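Local coordinates for pirin-like protein YhaK (Escherichia coli, PDB 2VEC) that is a monomeric cytoplasmic bicupin of the pirin family that lacks quercetin 2,3-dioxygenase activity and belongs to a redox-sensitive enterobacterial subclass, at residues A[62-73]-A[132-143]; A[180-188]-A[248-256]. All blocks are in the same frame, centred on the assembly; numbering follows the deposited sequence.

In the fold
Contact 1 pairs neighbouring antiparallel strands of a sheet in the pirin-family half of the chain, and contact 2 does the same in the C-terminal cupin half. They come in series: along the chain, contact 1 (62-73 with 132-143) closes before contact 2 (180-188 with 248-256) opens. Their centres lie about 16 Å apart, and the two sheets touch directly. L140 of contact 1 packs on L184 and I252 of contact 2, M138 rests on L250, and Q180 NE2 probably donates a hydrogen bond to D143 O. Both pairs are interior strands of their own sheets and also form walls of the interface that holds the two cupin domains of the monomer together.

Contact 1. Residues A[62-73]-A[132-143]; sequences SLRVLNQEVLAP and DKPLTRMQLWLD
L66 and L140 lie side by side on one face of the antiparallel pair 63-71/135-143, with L66 CD1 3.7 Å from L140 CD1. L63 CD1 and the methyl CE of M138 extend this apolar row, which L250 and I252 of the C-terminal cupin cover. On the other face V65 sits over the indole of W141: its CB is 3.8 Å from the centroid of the five-membered ring, a CH-pi contact, while CG2 rests nearer the six-membered ring. A classic beta bulge, R64 and V65 both facing W141, shifts the register here by one residue.

Beyond the indole the same face turns polar. W141 NE1 donates to Q139 OE1 at 2.7 Å, and N67 ND2 donates to that oxygen from the opposite face of its amide plane. N67 CG stands between its own backbone N and carbonyl carbon (chi1 76°), which leaves OD1 to accept from R137 NH1 at 2.7 Å, in the carbonyl plane. R137 also forms a salt bridge with E126.

Past W141 in the other direction, at the 62/143 end, D143 OD1 uses its syn lone pair for R64 NH1, a 3.0 Å salt bridge, while R64 NE donates to F49 O. D143 OD2 accepts from S62 N at 2.8 Å on the anti side; H51 is a further partner of OD2.

N67 is held at both ends of its amide, and Q139 by its OE1 donors together with NE2 to N89 OD1, which should limit rotation of both; this cupin strand pair thus carries a hydrogen-bonded row of polar groups on one face and an apolar domain interface on the other.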
loop_
_atom_site.group_PDB
_atom_site.type_symbol
_atom_site.label_atom_id
_atom_site.label_comp_id
_atom_site.label_asym_id
_atom_site.label_seq_id
_atom_site.Cartn_x
_atom_site.Cartn_y
_atom_site.Cartn_z
ATOM N N SER A 62 8.595 -5.878 8.629
ATOM C CA SER A 62 8.259 -6.468 7.331
ATOM C C SER A 62 6.848 -6.066 6.884
ATOM O O SER A 62 6.010 -5.689 7.721
ATOM C CB SER A 62 8.369 -8.003 7.376
ATOM O OG SER A 62 9.746 -8.401 7.546
ATOM N N LEU A 63 6.628 -6.095 5.577
ATOM C CA LEU A 63 5.286 -6.078 4.968
ATOM C C LEU A 63 4.586 -7.397 5.291
ATOM O O LEU A 63 5.069 -8.449 4.859
ATOM C CB LEU A 63 5.423 -5.920 3.468
ATOM C CG LEU A 63 4.117 -5.968 2.679
ATOM C CD1 LEU A 63 3.227 -4.751 3.025
ATOM C CD2 LEU A 63 4.379 -6.069 1.171
ATOM N N ARG A 64 3.517 -7.357 6.088
ATOM C CA ARG A 64 2.851 -8.606 6.549
ATOM C C ARG A 64 1.594 -9.003 5.766
ATOM O O ARG A 64 1.264 -10.176 5.630
ATOM C CB ARG A 64 2.548 -8.515 8.048
ATOM C CG ARG A 64 3.810 -8.240 8.907
ATOM C CD ARG A 64 4.942 -9.308 8.640
ATOM N NE ARG A 64 4.495 -10.696 8.821
ATOM C CZ ARG A 64 4.389 -11.301 10.003
ATOM N NH1 ARG A 64 4.696 -10.630 11.125
ATOM N NH2 ARG A 64 4.027 -12.576 10.068
ATOM N N VAL A 65 0.884 -8.017 5.238
ATOM C CA VAL A 65 -0.308 -8.325 4.452
ATOM C C VAL A 65 -0.367 -7.255 3.380
ATOM O O VAL A 65 -0.021 -6.103 3.653
ATOM C CB VAL A 65 -1.564 -8.190 5.322
ATOM C CG1 VAL A 65 -2.873 -8.084 4.421
ATOM C CG2 VAL A 65 -1.639 -9.368 6.312
ATOM N N LEU A 66 -0.775 -7.631 2.168
ATOM C CA LEU A 66 -1.244 -6.639 1.199
ATOM C C LEU A 66 -2.545 -7.179 0.636
ATOM O O LEU A 66 -2.632 -8.334 0.136
ATOM C CB LEU A 66 -0.210 -6.352 0.087
ATOM C CG LEU A 66 -0.741 -5.252 -0.887
ATOM C CD1 LEU A 66 0.334 -4.365 -1.373
ATOM C CD2 LEU A 66 -1.567 -5.862 -2.049
ATOM N N ASN A 67 -3.596 -6.399 0.774
ATOM C CA ASN A 67 -4.877 -6.896 0.297
ATOM C C ASN A 67 -5.650 -5.875 -0.484
ATOM O O ASN A 67 -5.343 -4.679 -0.424
ATOM C CB ASN A 67 -5.692 -7.549 1.423
ATOM C CG ASN A 67 -6.340 -6.571 2.356
ATOM O OD1 ASN A 67 -7.212 -5.792 1.974
ATOM N ND2 ASN A 67 -5.979 -6.672 3.637
ATOM N N GLN A 68 -6.594 -6.351 -1.271
ATOM C CA GLN A 68 -7.552 -5.468 -1.896
ATOM C C GLN A 68 -8.911 -6.062 -1.635
ATOM O O GLN A 68 -9.120 -7.257 -1.836
ATOM C CB GLN A 68 -7.322 -5.312 -3.395
ATOM C CG GLN A 68 -8.491 -4.538 -4.061
ATOM C CD GLN A 68 -8.161 -4.044 -5.451
ATOM O OE1 GLN A 68 -7.097 -3.426 -5.661
ATOM N NE2 GLN A 68 -9.066 -4.295 -6.412
ATOM N N GLU A 69 -9.821 -5.243 -1.125
ATOM C CA GLU A 69 -11.141 -5.723 -0.743
ATOM C C GLU A 69 -12.196 -4.815 -1.323
ATOM O O GLU A 69 -11.932 -3.635 -1.593
ATOM C CB GLU A 69 -11.262 -5.799 0.779
ATOM C CG GLU A 69 -10.414 -6.956 1.392
ATOM C CD GLU A 69 -10.946 -8.338 0.980
ATOM O OE1 GLU A 69 -12.175 -8.594 1.176
ATOM O OE2 GLU A 69 -10.151 -9.155 0.445
ATOM N N VAL A 70 -13.374 -5.387 -1.552
ATOM C CA VAL A 70 -14.526 -4.652 -2.054
ATOM C C VAL A 70 -15.649 -4.853 -1.043
ATOM O O VAL A 70 -16.003 -5.989 -0.755
ATOM C CB VAL A 70 -14.944 -5.168 -3.465
ATOM C CG1 VAL A 70 -16.230 -4.497 -3.968
ATOM C CG2 VAL A 70 -13.805 -4.977 -4.491
ATOM N N LEU A 71 -16.194 -3.755 -0.510
ATOM C CA LEU A 71 -17.397 -3.772 0.342
ATOM C C LEU A 71 -18.625 -3.298 -0.438
ATOM O O LEU A 71 -18.580 -2.237 -1.069
ATOM C CB LEU A 71 -17.202 -2.843 1.551
ATOM C CG LEU A 71 -16.543 -3.323 2.849
ATOM C CD1 LEU A 71 -16.414 -2.136 3.805
ATOM C CD2 LEU A 71 -17.349 -4.428 3.531
ATOM N N ALA A 72 -19.719 -4.072 -0.374
ATOM C CA ALA A 72 -20.980 -3.745 -1.061
ATOM C C ALA A 72 -21.672 -2.501 -0.459
ATOM O O ALA A 72 -21.421 -2.163 0.713
ATOM C CB ALA A 72 -21.920 -4.958 -1.012
ATOM N N PRO A 73 -22.517 -1.800 -1.258
ATOM C CA PRO A 73 -23.384 -0.723 -0.716
ATOM C C PRO A 73 -23.968 -1.069 0.670
ATOM O O PRO A 73 -24.432 -2.204 0.874
ATOM C CB PRO A 73 -24.527 -0.640 -1.745
ATOM C CG PRO A 73 -23.954 -1.153 -3.035
ATOM C CD PRO A 73 -22.665 -1.963 -2.731
ATOM N N ASP A 132 -25.932 3.263 -1.616
ATOM C CA ASP A 132 -26.131 3.020 -3.040
ATOM C C ASP A 132 -24.921 2.306 -3.790
ATOM O O ASP A 132 -25.145 1.468 -4.669
ATOM C CB ASP A 132 -26.477 4.370 -3.753
ATOM C CG ASP A 132 -27.715 4.972 -3.207
ATOM O OD1 ASP A 132 -27.825 5.182 -1.976
ATOM O OD2 ASP A 132 -28.640 5.275 -4.056
ATOM N N LYS A 133 -23.682 2.695 -3.485
ATOM C CA LYS A 133 -22.499 2.387 -4.317
ATOM C C LYS A 133 -21.480 1.662 -3.470
ATOM O O LYS A 133 -21.355 1.922 -2.254
ATOM C CB LYS A 133 -21.883 3.703 -4.870
ATOM C CG LYS A 133 -22.809 4.676 -5.625
ATOM C CD LYS A 133 -22.097 5.450 -6.777
ATOM C CE LYS A 133 -22.919 6.575 -7.398
ATOM N NZ LYS A 133 -24.153 6.050 -8.120
ATOM N N PRO A 134 -20.690 0.718 -4.057
ATOM C CA PRO A 134 -19.681 -0.043 -3.309
ATOM C C PRO A 134 -18.417 0.719 -3.032
ATOM O O PRO A 134 -18.239 1.858 -3.466
ATOM C CB PRO A 134 -19.341 -1.219 -4.236
ATOM C CG PRO A 134 -19.497 -0.516 -5.618
ATOM C CD PRO A 134 -20.725 0.297 -5.490
ATOM N N LEU A 135 -17.522 0.043 -2.287
ATOM C CA LEU A 135 -16.165 0.563 -1.897
ATOM C C LEU A 135 -15.003 -0.408 -2.208
ATOM O O LEU A 135 -15.102 -1.602 -1.927
ATOM C CB LEU A 135 -16.117 0.872 -0.392
ATOM C CG LEU A 135 -14.782 1.024 0.365
ATOM C CD1 LEU A 135 -14.116 2.398 0.193
ATOM C CD2 LEU A 135 -14.996 0.768 1.850
ATOM N N THR A 136 -13.888 0.105 -2.757
ATOM C CA THR A 136 -12.708 -0.707 -3.057
ATOM C C THR A 136 -11.471 -0.070 -2.422
ATOM O O THR A 136 -11.241 1.124 -2.557
ATOM C CB THR A 136 -12.423 -0.825 -4.566
ATOM O OG1 THR A 136 -13.586 -1.288 -5.259
ATOM C CG2 THR A 136 -11.229 -1.824 -4.831
ATOM N N ARG A 137 -10.685 -0.850 -1.712
ATOM C CA ARG A 137 -9.527 -0.258 -1.087
ATOM C C ARG A 137 -8.416 -1.272 -0.943
ATOM O O ARG A 137 -8.686 -2.459 -0.771
ATOM C CB ARG A 137 -9.871 0.376 0.250
ATOM C CG ARG A 137 -10.397 -0.552 1.305
ATOM C CD ARG A 137 -9.305 -0.882 2.282
ATOM N NE ARG A 137 -9.832 -1.869 3.232
ATOM C CZ ARG A 137 -9.596 -3.171 3.160
ATOM N NH1 ARG A 137 -8.824 -3.652 2.195
ATOM N NH2 ARG A 137 -10.114 -3.978 4.075
ATOM N N MET A 138 -7.186 -0.793 -1.035
ATOM C CA MET A 138 -6.016 -1.655 -0.887
ATOM C C MET A 138 -5.497 -1.366 0.514
ATOM O O MET A 138 -5.661 -0.252 1.024
ATOM C CB MET A 138 -4.998 -1.317 -1.949
ATOM C CG MET A 138 -3.646 -2.009 -1.758
ATOM S SD MET A 138 -2.670 -1.979 -3.274
ATOM C CE MET A 138 -3.585 -3.110 -4.346
ATOM N N GLN A 139 -4.964 -2.386 1.163
ATOM C CA GLN A 139 -4.583 -2.269 2.582
ATOM C C GLN A 139 -3.278 -2.967 2.734
ATOM O O GLN A 139 -3.111 -4.076 2.190
ATOM C CB GLN A 139 -5.674 -2.906 3.461
ATOM C CG GLN A 139 -5.316 -2.926 4.944
ATOM C CD GLN A 139 -6.421 -3.470 5.794
ATOM O OE1 GLN A 139 -6.420 -4.648 6.125
ATOM N NE2 GLN A 139 -7.384 -2.626 6.143
ATOM N N LEU A 140 -2.331 -2.315 3.423
ATOM C CA LEU A 140 -1.038 -2.886 3.757
ATOM C C LEU A 140 -0.975 -3.023 5.283
ATOM O O LEU A 140 -1.493 -2.138 5.982
ATOM C CB LEU A 140 0.071 -1.891 3.326
ATOM C CG LEU A 140 0.539 -1.769 1.869
ATOM C CD1 LEU A 140 -0.583 -1.539 0.866
ATOM C CD2 LEU A 140 1.566 -0.624 1.777
ATOM N N TRP A 141 -0.384 -4.101 5.811
ATOM C CA TRP A 141 -0.041 -4.169 7.242
ATOM C C TRP A 141 1.486 -4.202 7.357
ATOM O O TRP A 141 2.123 -5.030 6.675
ATOM C CB TRP A 141 -0.548 -5.461 7.914
ATOM C CG TRP A 141 -2.036 -5.732 7.921
ATOM C CD1 TRP A 141 -3.037 -5.078 7.211
ATOM C CD2 TRP A 141 -2.670 -6.785 8.618
ATOM N NE1 TRP A 141 -4.251 -5.673 7.463
ATOM C CE2 TRP A 141 -4.053 -6.717 8.336
ATOM C CE3 TRP A 141 -2.202 -7.792 9.488
ATOM C CZ2 TRP A 141 -4.964 -7.631 8.871
ATOM C CZ3 TRP A 141 -3.134 -8.696 10.029
ATOM C CH2 TRP A 141 -4.478 -8.602 9.729
ATOM N N LEU A 142 2.064 -3.335 8.213
ATOM C CA LEU A 142 3.526 -3.344 8.495
ATOM C C LEU A 142 3.690 -3.678 9.963
ATOM O O LEU A 142 2.917 -3.150 10.790
ATOM C CB LEU A 142 4.124 -1.942 8.280
ATOM C CG LEU A 142 3.988 -1.445 6.823
ATOM C CD1 LEU A 142 4.446 0.056 6.708
ATOM C CD2 LEU A 142 4.870 -2.307 5.957
ATOM N N ASP A 143 4.670 -4.508 10.314
ATOM C CA ASP A 143 4.975 -4.756 11.732
ATOM C C ASP A 143 5.219 -3.432 12.409
ATOM O O ASP A 143 5.846 -2.533 11.811
ATOM C CB ASP A 143 6.262 -5.572 11.935
ATOM C CG ASP A 143 6.186 -6.981 11.335
ATOM O OD1 ASP A 143 5.285 -7.746 11.740
ATOM O OD2 ASP A 143 7.042 -7.292 10.466
#

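Contact 2. Residues A[180-188]-A[248-256]; sequences QQVWLHHIV and RALLIDLPV
H186 reaches across the antiparallel pair 183-188/248-254 to R248. From CB, with CG anti to the backbone N (chi1 -179°), the chain swings its imidazole toward the neighbouring strand. CD2 comes first, 3.7 Å from A249 O and 4.0 Å from L250 CD2, the latter at the ring edge. CE1 comes close to R248 NH2, at the guanidinium edge, and the tip, NE2, accepts a hydrogen bond from R248 NE at 3.1 Å. The donor lies in the imidazole plane, but the hydrogen bond is bent, 140° at the hydrogen, and the two flat groups stand 78° apart. Accepting at NE2 would be consistent with a neutral imidazole.

On the same face L184 CD1 packs 3.6 Å from I252 CG1, and V182 CG1 lies beside I252 CG2. L184 and I252 back onto L140 of the N-terminal half, so that the sheets of the two cupin domains of this bicupin meet here. Strand 163-168 flanks the pair next to 183-188, and strand 203-208 next to 248-254.

The other face begins with I187, whose CD1 touches L251 CB, and continues to H185, which lies alongside L251. Further on, W183 and D253 point the same way, ring and carboxylate moderately inclined to each other, and the indole also stacks with H200. D253 is heavily used: OD1 and OD2 accept from the backbone N of G201 and H200, and a water donates to OD2 at 2.6 Å while lying 2.8 Å from H185 NE2. Beyond the last bridge, W183 with D253, P255 CD packs on V182 CG2 at 3.7 Å, next to the inverse gamma turn centred on Q181.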
loop_
_atom_site.group_PDB
_atom_site.type_symbol
_atom_site.label_atom_id
_atom_site.label_comp_id
_atom_site.label_asym_id
_atom_site.label_seq_id
_atom_site.Cartn_x
_atom_site.Cartn_y
_atom_site.Cartn_z
ATOM N N GLN A 180 7.893 2.765 11.118
ATOM C CA GLN A 180 8.805 1.775 10.508
ATOM C C GLN A 180 9.780 2.507 9.600
ATOM O O GLN A 180 9.470 3.608 9.124
ATOM C CB GLN A 180 8.056 0.767 9.622
ATOM C CG GLN A 180 7.032 -0.073 10.371
ATOM C CD GLN A 180 5.692 0.681 10.623
ATOM O OE1 GLN A 180 5.362 1.639 9.937
ATOM N NE2 GLN A 180 4.948 0.237 11.626
ATOM N N GLN A 181 10.934 1.878 9.332
ATOM C CA GLN A 181 11.937 2.424 8.393
ATOM C C GLN A 181 11.593 2.008 6.966
ATOM O O GLN A 181 12.301 1.218 6.325
ATOM C CB GLN A 181 13.349 1.940 8.754
ATOM C CG GLN A 181 13.940 2.600 9.953
ATOM C CD GLN A 181 13.931 4.117 9.873
ATOM O OE1 GLN A 181 13.326 4.772 10.716
ATOM N NE2 GLN A 181 14.591 4.687 8.835
ATOM N N VAL A 182 10.453 2.500 6.486
ATOM C CA VAL A 182 9.878 2.047 5.237
ATOM C C VAL A 182 9.571 3.290 4.387
ATOM O O VAL A 182 9.197 4.337 4.941
ATOM C CB VAL A 182 8.537 1.246 5.504
ATOM C CG1 VAL A 182 7.680 1.074 4.244
ATOM C CG2 VAL A 182 8.885 -0.092 6.119
ATOM N N TRP A 183 9.816 3.211 3.078
ATOM C CA TRP A 183 9.439 4.340 2.194
ATOM C C TRP A 183 8.473 3.769 1.188
ATOM O O TRP A 183 8.770 2.756 0.551
ATOM C CB TRP A 183 10.639 4.970 1.466
ATOM C CG TRP A 183 11.530 5.846 2.345
ATOM C CD1 TRP A 183 11.590 7.218 2.346
ATOM C CD2 TRP A 183 12.509 5.407 3.287
ATOM N NE1 TRP A 183 12.538 7.658 3.239
ATOM C CE2 TRP A 183 13.133 6.562 3.818
ATOM C CE3 TRP A 183 12.956 4.152 3.707
ATOM C CZ2 TRP A 183 14.135 6.503 4.787
ATOM C CZ3 TRP A 183 13.974 4.090 4.685
ATOM C CH2 TRP A 183 14.553 5.262 5.209
ATOM N N LEU A 184 7.326 4.419 1.039
ATOM C CA LEU A 184 6.262 3.867 0.171
ATOM C C LEU A 184 5.980 4.870 -0.913
ATOM O O LEU A 184 5.765 6.057 -0.613
ATOM C CB LEU A 184 4.974 3.679 0.975
ATOM C CG LEU A 184 3.733 3.158 0.237
ATOM C CD1 LEU A 184 4.023 1.765 -0.439
ATOM C CD2 LEU A 184 2.481 3.021 1.169
ATOM N N HIS A 185 5.977 4.387 -2.148
ATOM C CA HIS A 185 5.796 5.240 -3.314
ATOM C C HIS A 185 4.576 4.753 -4.077
ATOM O O HIS A 185 4.381 3.529 -4.239
ATOM C CB HIS A 185 7.011 5.161 -4.249
ATOM C CG HIS A 185 8.321 5.470 -3.574
ATOM N ND1 HIS A 185 8.880 6.730 -3.586
ATOM C CD2 HIS A 185 9.190 4.680 -2.906
ATOM C CE1 HIS A 185 10.033 6.711 -2.944
ATOM N NE2 HIS A 185 10.248 5.476 -2.520
ATOM N N HIS A 186 3.805 5.717 -4.563
ATOM C CA HIS A 186 2.628 5.482 -5.423
ATOM C C HIS A 186 2.992 5.958 -6.811
ATOM O O HIS A 186 3.471 7.079 -6.968
ATOM C CB HIS A 186 1.421 6.248 -4.885
ATOM C CG HIS A 186 0.154 6.034 -5.696
ATOM N ND1 HIS A 186 -0.579 7.077 -6.210
ATOM C CD2 HIS A 186 -0.513 4.901 -6.044
ATOM C CE1 HIS A 186 -1.618 6.608 -6.886
ATOM N NE2 HIS A 186 -1.622 5.287 -6.779
ATOM N N ILE A 187 2.776 5.097 -7.809
ATOM C CA ILE A 187 3.225 5.318 -9.193
ATOM C C ILE A 187 2.052 5.356 -10.155
ATOM O O ILE A 187 1.210 4.488 -10.114
ATOM C CB ILE A 187 4.199 4.146 -9.629
ATOM C CG1 ILE A 187 5.490 4.237 -8.835
ATOM C CG2 ILE A 187 4.561 4.200 -11.154
ATOM C CD1 ILE A 187 5.624 3.183 -7.733
ATOM N N VAL A 188 1.982 6.370 -11.010
ATOM C CA VAL A 188 0.905 6.450 -12.007
ATOM C C VAL A 188 1.591 6.801 -13.308
ATOM O O VAL A 188 2.122 7.913 -13.440
ATOM C CB VAL A 188 -0.190 7.541 -11.635
ATOM C CG1 VAL A 188 -1.353 7.522 -12.658
ATOM C CG2 VAL A 188 -0.732 7.281 -10.185
ATOM N N ARG A 248 -1.140 1.821 -12.354
ATOM C CA ARG A 248 -1.010 2.356 -11.005
ATOM C C ARG A 248 -0.300 1.255 -10.236
ATOM O O ARG A 248 -0.676 0.068 -10.360
ATOM C CB ARG A 248 -2.345 2.672 -10.369
ATOM C CG ARG A 248 -2.954 3.992 -10.855
ATOM C CD ARG A 248 -4.205 4.297 -10.054
ATOM N NE ARG A 248 -3.971 4.499 -8.623
ATOM C CZ ARG A 248 -4.951 4.854 -7.796
ATOM N NH1 ARG A 248 -6.184 5.045 -8.310
ATOM N NH2 ARG A 248 -4.708 5.020 -6.504
ATOM N N ALA A 249 0.722 1.629 -9.465
ATOM C CA ALA A 249 1.501 0.647 -8.745
ATOM C C ALA A 249 2.017 1.213 -7.429
ATOM O O ALA A 249 1.998 2.441 -7.214
ATOM C CB ALA A 249 2.702 0.202 -9.617
ATOM N N LEU A 250 2.565 0.336 -6.605
ATOM C CA LEU A 250 3.264 0.767 -5.403
ATOM C C LEU A 250 4.669 0.204 -5.468
ATOM O O LEU A 250 4.877 -0.900 -6.012
ATOM C CB LEU A 250 2.614 0.142 -4.158
ATOM C CG LEU A 250 1.178 0.548 -3.823
ATOM C CD1 LEU A 250 0.673 -0.194 -2.563
ATOM C CD2 LEU A 250 1.008 2.072 -3.660
ATOM N N LEU A 251 5.626 0.947 -4.913
ATOM C CA LEU A 251 6.942 0.384 -4.671
ATOM C C LEU A 251 7.183 0.643 -3.199
ATOM O O LEU A 251 7.075 1.806 -2.722
ATOM C CB LEU A 251 8.042 1.054 -5.501
ATOM C CG LEU A 251 9.450 0.406 -5.344
ATOM C CD1 LEU A 251 10.294 0.573 -6.612
ATOM C CD2 LEU A 251 10.187 1.077 -4.154
ATOM N N ILE A 252 7.465 -0.441 -2.476
ATOM C CA ILE A 252 7.713 -0.332 -1.027
ATOM C C ILE A 252 9.165 -0.632 -0.753
ATOM O O ILE A 252 9.662 -1.692 -1.140
ATOM C CB ILE A 252 6.852 -1.310 -0.211
ATOM C CG1 ILE A 252 5.469 -1.473 -0.860
ATOM C CG2 ILE A 252 6.835 -0.861 1.277
ATOM C CD1 ILE A 252 4.428 -2.400 -0.084
ATOM N N ASP A 253 9.849 0.295 -0.079
ATOM C CA ASP A 253 11.277 0.176 0.195
ATOM C C ASP A 253 11.359 -0.293 1.647
ATOM O O ASP A 253 10.911 0.413 2.565
ATOM C CB ASP A 253 11.841 1.603 -0.017
ATOM C CG ASP A 253 13.258 1.799 0.442
ATOM O OD1 ASP A 253 13.844 0.973 1.187
ATOM O OD2 ASP A 253 13.818 2.889 0.072
ATOM N N LEU A 254 11.859 -1.520 1.850
ATOM C CA LEU A 254 11.746 -2.231 3.103
ATOM C C LEU A 254 13.114 -2.433 3.750
ATOM O O LEU A 254 14.124 -2.623 3.047
ATOM C CB LEU A 254 11.089 -3.631 2.840
ATOM C CG LEU A 254 9.604 -3.492 2.410
ATOM C CD1 LEU A 254 9.248 -4.707 1.509
ATOM C CD2 LEU A 254 8.669 -3.378 3.610
ATOM N N PRO A 255 13.174 -2.337 5.088
ATOM C CA PRO A 255 14.433 -2.218 5.844
ATOM C C PRO A 255 15.216 -3.511 6.095
ATOM O O PRO A 255 16.391 -3.462 6.544
ATOM C CB PRO A 255 13.971 -1.613 7.184
ATOM C CG PRO A 255 12.568 -2.119 7.344
ATOM C CD PRO A 255 11.975 -2.205 5.955
ATOM N N VAL A 256 14.597 -4.668 5.823
ATOM C CA VAL A 256 15.270 -5.959 6.154
ATOM C C VAL A 256 14.763 -7.065 5.244
ATOM O O VAL A 256 13.604 -7.018 4.818
ATOM C CB VAL A 256 15.054 -6.366 7.638
ATOM C CG1 VAL A 256 13.558 -6.524 7.955
ATOM C CG2 VAL A 256 15.916 -7.646 8.026
ATOM O OXT VAL A 256 15.492 -8.028 4.931
HETATM O O HOH W 1 13.945 0.562 4.163
HETATM O O HOH W 2 12.748 4.547 -1.656
#